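DNAation factor-related protein 4 (Drosophila melanogaster, PDB 5XPC) probably acts as a DNA-cleaving nuclease in apoptosis, with this chain comprising its CIDE domain, a ubiquitin-like module that forms higher-order assemblies important for DNA fragmentation. Local coordinates at residues 15-20 and 71-76; 49-54 and 82-87. One frame throughout, in Å; residues are numbered along the deposited sequence.

Interaction 1 (15-20 and 71-76); sequences TDNERT and LFIVSG
Thr15 O is gripped twice by strand 71-75: Val74 N donates to it at 2.9 Å, and Ile73 CA sends a C-H toward Thr15 O at 3.3 Å. With Thr15 N bonded to Phe72 O at 3.0 Å, this completes a parallel bridge of Thr15 with Ile73. Beyond the bridge the chains part, and a water accepts from Asn17 N (3.0 Å) while donating to Val74 O, carrying the linkage into the type I turn from Asp16 to Arg19. Thr15 and Ile73 point the same way, CG2 of the threonine meeting CD1 of the isoleucine at 3.6 Å. That CD1 also lies under the centre of the Arg19 guanidinium, 3.6 Å from CZ. A bend at chi2 (74°) folds the arginine back over its own turn, where NH1 reaches Asn17 O in the guanidinium plane at 2.9 Å. NH2 pairs with Asp84 and Thr82 O, and the group also makes a cation-pi contact with Phe87. A methionine in place of Arg19 would probably leave Asp84 without its charged mate and Thr82 O without its guanidinium donor, though Asn17 OD1 would still hold Thr82 N. The methyl beneath and polar partners around it imply that the cation is held flat and its rotation fixed.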
# COMPACT_ATOMS: atom_id res chain seq x y z
N THR B 15 -12.54 6.70 21.07
CA THR B 15 -13.95 6.65 21.42
C THR B 15 -14.30 5.20 21.69
O THR B 15 -13.46 4.29 21.55
CB THR B 15 -14.81 7.29 20.31
OG1 THR B 15 -16.17 7.43 20.75
CG2 THR B 15 -14.73 6.47 19.01
N ASP B 16 -15.53 4.96 22.13
CA ASP B 16 -15.97 3.59 22.36
C ASP B 16 -16.73 3.10 21.13
O ASP B 16 -16.88 3.81 20.13
CB ASP B 16 -16.80 3.49 23.64
CG ASP B 16 -17.99 4.43 23.68
OD1 ASP B 16 -18.38 4.99 22.63
OD2 ASP B 16 -18.56 4.61 24.78
N ASN B 17 -17.19 1.85 21.19
CA ASN B 17 -17.79 1.25 20.00
C ASN B 17 -19.08 1.95 19.60
O ASN B 17 -19.44 1.95 18.41
CB ASN B 17 -18.02 -0.24 20.23
CG ASN B 17 -18.12 -1.01 18.94
OD1 ASN B 17 -17.43 -0.69 17.96
ND2 ASN B 17 -18.97 -2.03 18.92
N GLU B 18 -19.76 2.59 20.55
CA GLU B 18 -20.99 3.31 20.25
C GLU B 18 -20.77 4.79 19.97
O GLU B 18 -21.75 5.50 19.71
CB GLU B 18 -21.98 3.13 21.41
CG GLU B 18 -22.53 1.73 21.51
CD GLU B 18 -23.19 1.29 20.22
OE1 GLU B 18 -23.96 2.08 19.65
OE2 GLU B 18 -22.91 0.16 19.77
N ARG B 19 -19.53 5.27 20.02
CA ARG B 19 -19.21 6.67 19.75
C ARG B 19 -19.96 7.60 20.70
O ARG B 19 -20.42 8.68 20.30
CB ARG B 19 -19.48 7.03 18.29
CG ARG B 19 -18.39 6.62 17.30
CD ARG B 19 -18.36 5.11 17.04
NE ARG B 19 -17.52 4.78 15.88
CZ ARG B 19 -17.22 3.54 15.50
NH1 ARG B 19 -17.68 2.50 16.18
NH2 ARG B 19 -16.45 3.34 14.44
N THR B 20 -20.09 7.19 21.96
CA THR B 20 -20.90 7.95 22.93
C THR B 20 -20.14 9.14 23.48
O THR B 20 -20.72 10.20 23.70
CB THR B 20 -21.32 7.06 24.09
OG1 THR B 20 -20.16 6.65 24.83
CG2 THR B 20 -22.10 5.83 23.61
N LEU B 71 -7.80 7.67 14.80
CA LEU B 71 -8.95 7.38 15.66
C LEU B 71 -8.98 5.90 16.03
O LEU B 71 -8.95 5.03 15.16
CB LEU B 71 -10.26 7.75 14.96
CG LEU B 71 -11.53 7.30 15.70
CD1 LEU B 71 -11.61 7.95 17.09
CD2 LEU B 71 -12.79 7.62 14.88
N PHE B 72 -9.09 5.63 17.34
CA PHE B 72 -9.17 4.28 17.89
C PHE B 72 -10.50 4.06 18.58
O PHE B 72 -11.07 4.98 19.17
CB PHE B 72 -8.03 4.01 18.90
CG PHE B 72 -6.65 4.25 18.34
CD1 PHE B 72 -6.08 3.33 17.47
CD2 PHE B 72 -5.93 5.38 18.68
CE1 PHE B 72 -4.81 3.55 16.94
CE2 PHE B 72 -4.67 5.61 18.16
CZ PHE B 72 -4.11 4.69 17.29
N ILE B 73 -10.99 2.82 18.51
CA ILE B 73 -12.04 2.32 19.39
C ILE B 73 -11.38 1.58 20.53
O ILE B 73 -10.55 0.67 20.30
CB ILE B 73 -13.00 1.37 18.64
CG1 ILE B 73 -13.49 2.01 17.33
CG2 ILE B 73 -14.16 0.94 19.56
CD1 ILE B 73 -14.27 3.27 17.54
N VAL B 74 -11.72 1.93 21.77
CA VAL B 74 -11.27 1.16 22.93
C VAL B 74 -12.38 0.18 23.30
O VAL B 74 -13.56 0.54 23.35
CB VAL B 74 -10.89 2.06 24.11
CG1 VAL B 74 -12.07 2.91 24.59
CG2 VAL B 74 -10.31 1.21 25.26
N SER B 75 -12.00 -1.08 23.53
CA SER B 75 -12.97 -2.13 23.77
C SER B 75 -12.28 -3.26 24.52
O SER B 75 -11.06 -3.26 24.70
CB SER B 75 -13.56 -2.64 22.46
OG SER B 75 -14.56 -3.61 22.68
N GLY B 76 -13.07 -4.25 24.93
CA GLY B 76 -12.54 -5.45 25.52
C GLY B 76 -11.73 -6.28 24.55
O GLY B 76 -11.36 -5.84 23.46
O HOH W 1 -16.40 0.01 23.42

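Interaction 2 (49-54 and 82-87); sequences YLASDG and TTDADF
The carboxylate of Asp84 lies with one face over the backbone carbonyl of Ala51, whose O sits 3.6 Å from Asp84 CG, nearly on the normal to the plane. On the same side, but beyond the two oxygens, Ala51 CB approaches Asp84 OD1 at 3.4 Å, while OD1 takes its salt bridge from Arg19. The group gets there because CG stands beside the backbone N and anti to the carbonyl carbon (chi1 -76°), which turns it back toward the 51-54 loop. Ala51 O is also the acceptor for Asp84 N, at 2.8 Å, the donor tilted 27° from the carbonyl plane. One residue on, a water links Ser52 O (2.6 Å) to Ala85 N, and Asp86 N donates to Thr83 OG1 at 3.2 Å. Thr83 is thus the N-cap, and the first three amides of the helix are satisfied by a loop carbonyl, a water and the cap hydroxyl. Two loop carbonyls at this end would be expected to suit the helix dipole, whereas the face-on contact of Ala51 O with Asp84 is likely to be eased by the pairing with Arg19. Thr83 CB packs on Ser52 O at 3.4 Å, and its CG2 reaches Asp53 C at 3.8 Å. On the outer side of the loop, Asp53 is paired with Lys13 of the third subunit. The contact therefore docks the start of helix 84-92 on the loop leaving edge strand 47-50, next to strand 71-75, against which Ala51 also packs.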
# COMPACT_ATOMS: atom_id res chain seq x y z
N TYR B 49 -8.34 -0.52 18.94
CA TYR B 49 -8.59 -1.02 17.60
C TYR B 49 -8.76 0.16 16.67
O TYR B 49 -9.36 1.17 17.06
CB TYR B 49 -9.85 -1.88 17.54
CG TYR B 49 -9.86 -3.04 18.52
CD1 TYR B 49 -10.18 -2.84 19.86
CD2 TYR B 49 -9.55 -4.33 18.10
CE1 TYR B 49 -10.20 -3.92 20.77
CE2 TYR B 49 -9.57 -5.41 18.99
CZ TYR B 49 -9.88 -5.20 20.32
OH TYR B 49 -9.91 -6.26 21.22
N LEU B 50 -8.28 0.04 15.44
CA LEU B 50 -8.50 1.09 14.45
C LEU B 50 -9.99 1.22 14.15
O LEU B 50 -10.66 0.23 13.85
CB LEU B 50 -7.74 0.77 13.17
CG LEU B 50 -6.22 0.78 13.24
CD1 LEU B 50 -5.66 0.43 11.87
CD2 LEU B 50 -5.74 2.17 13.66
N ALA B 51 -10.52 2.45 14.23
CA ALA B 51 -11.91 2.66 13.85
C ALA B 51 -12.14 2.41 12.36
O ALA B 51 -13.25 2.05 11.95
CB ALA B 51 -12.37 4.08 14.22
N SER B 52 -11.09 2.58 11.54
CA SER B 52 -11.24 2.41 10.09
C SER B 52 -11.60 0.97 9.73
O SER B 52 -12.56 0.74 8.99
CB SER B 52 -9.95 2.82 9.38
OG SER B 52 -8.86 2.08 9.87
N ASP B 53 -10.84 -0.01 10.22
CA ASP B 53 -11.05 -1.39 9.81
C ASP B 53 -11.09 -2.39 10.96
O ASP B 53 -11.20 -3.60 10.70
CB ASP B 53 -9.98 -1.82 8.80
CG ASP B 53 -8.57 -1.68 9.35
OD1 ASP B 53 -8.41 -1.51 10.57
OD2 ASP B 53 -7.60 -1.74 8.55
N GLY B 54 -10.99 -1.95 12.21
CA GLY B 54 -11.13 -2.85 13.33
C GLY B 54 -9.89 -3.64 13.69
O GLY B 54 -9.96 -4.52 14.56
N THR B 82 -17.39 -2.04 15.45
CA THR B 82 -18.08 -1.49 14.29
C THR B 82 -17.15 -0.47 13.63
O THR B 82 -16.75 0.50 14.27
CB THR B 82 -19.39 -0.84 14.72
OG1 THR B 82 -20.10 -1.73 15.59
CG2 THR B 82 -20.26 -0.53 13.52
N THR B 83 -16.79 -0.72 12.38
CA THR B 83 -15.93 0.21 11.65
C THR B 83 -16.65 1.53 11.41
O THR B 83 -17.88 1.64 11.54
CB THR B 83 -15.51 -0.39 10.31
OG1 THR B 83 -16.67 -0.63 9.51
CG2 THR B 83 -14.76 -1.71 10.53
N ASP B 84 -15.87 2.56 11.06
CA ASP B 84 -16.45 3.85 10.69
C ASP B 84 -17.50 3.70 9.60
O ASP B 84 -18.61 4.26 9.70
CB ASP B 84 -15.35 4.81 10.21
CG ASP B 84 -14.53 5.39 11.35
OD1 ASP B 84 -15.00 5.35 12.51
OD2 ASP B 84 -13.42 5.89 11.08
N ALA B 85 -17.18 2.95 8.55
CA ALA B 85 -18.12 2.76 7.44
C ALA B 85 -19.41 2.10 7.92
O ALA B 85 -20.51 2.56 7.60
CB ALA B 85 -17.47 1.93 6.34
N ASP B 86 -19.29 1.02 8.70
CA ASP B 86 -20.49 0.34 9.18
C ASP B 86 -21.29 1.22 10.14
O ASP B 86 -22.52 1.21 10.11
CB ASP B 86 -20.12 -0.98 9.85
CG ASP B 86 -19.62 -2.01 8.87
OD1 ASP B 86 -19.87 -1.84 7.66
OD2 ASP B 86 -18.98 -2.98 9.31
N PHE B 87 -20.60 1.98 10.99
CA PHE B 87 -21.31 2.82 11.96
C PHE B 87 -22.05 3.96 11.26
O PHE B 87 -23.20 4.25 11.60
CB PHE B 87 -20.33 3.37 12.99
CG PHE B 87 -20.99 4.12 14.11
CD1 PHE B 87 -21.53 3.45 15.20
CD2 PHE B 87 -21.07 5.51 14.08
CE1 PHE B 87 -22.14 4.14 16.23
CE2 PHE B 87 -21.68 6.21 15.11
CZ PHE B 87 -22.22 5.52 16.19
O HOH W 2 -14.48 2.02 7.79

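From the N terminus, strand 10-15 runs into the 15-20 turn, and interaction 1 brings this turn against strand 71-75, closing a long loop that holds helix 30-40, strand 47-50 and helix 60-65. Segment 49-54 lies within that loop, yet its partner 82-87 comes after it, so interaction 2 closes a second loop that crosses the first. The two join in the sheet, where Tyr49 O probably accepts from Ile73 N, and Tyr49 OH probably bonds to Gly76 O. They join again at the Arg19 side chain, which reaches from the turn to the first residues of helix 84-92. Together they bind the C-terminal helix to the ubiquitin-like sheet.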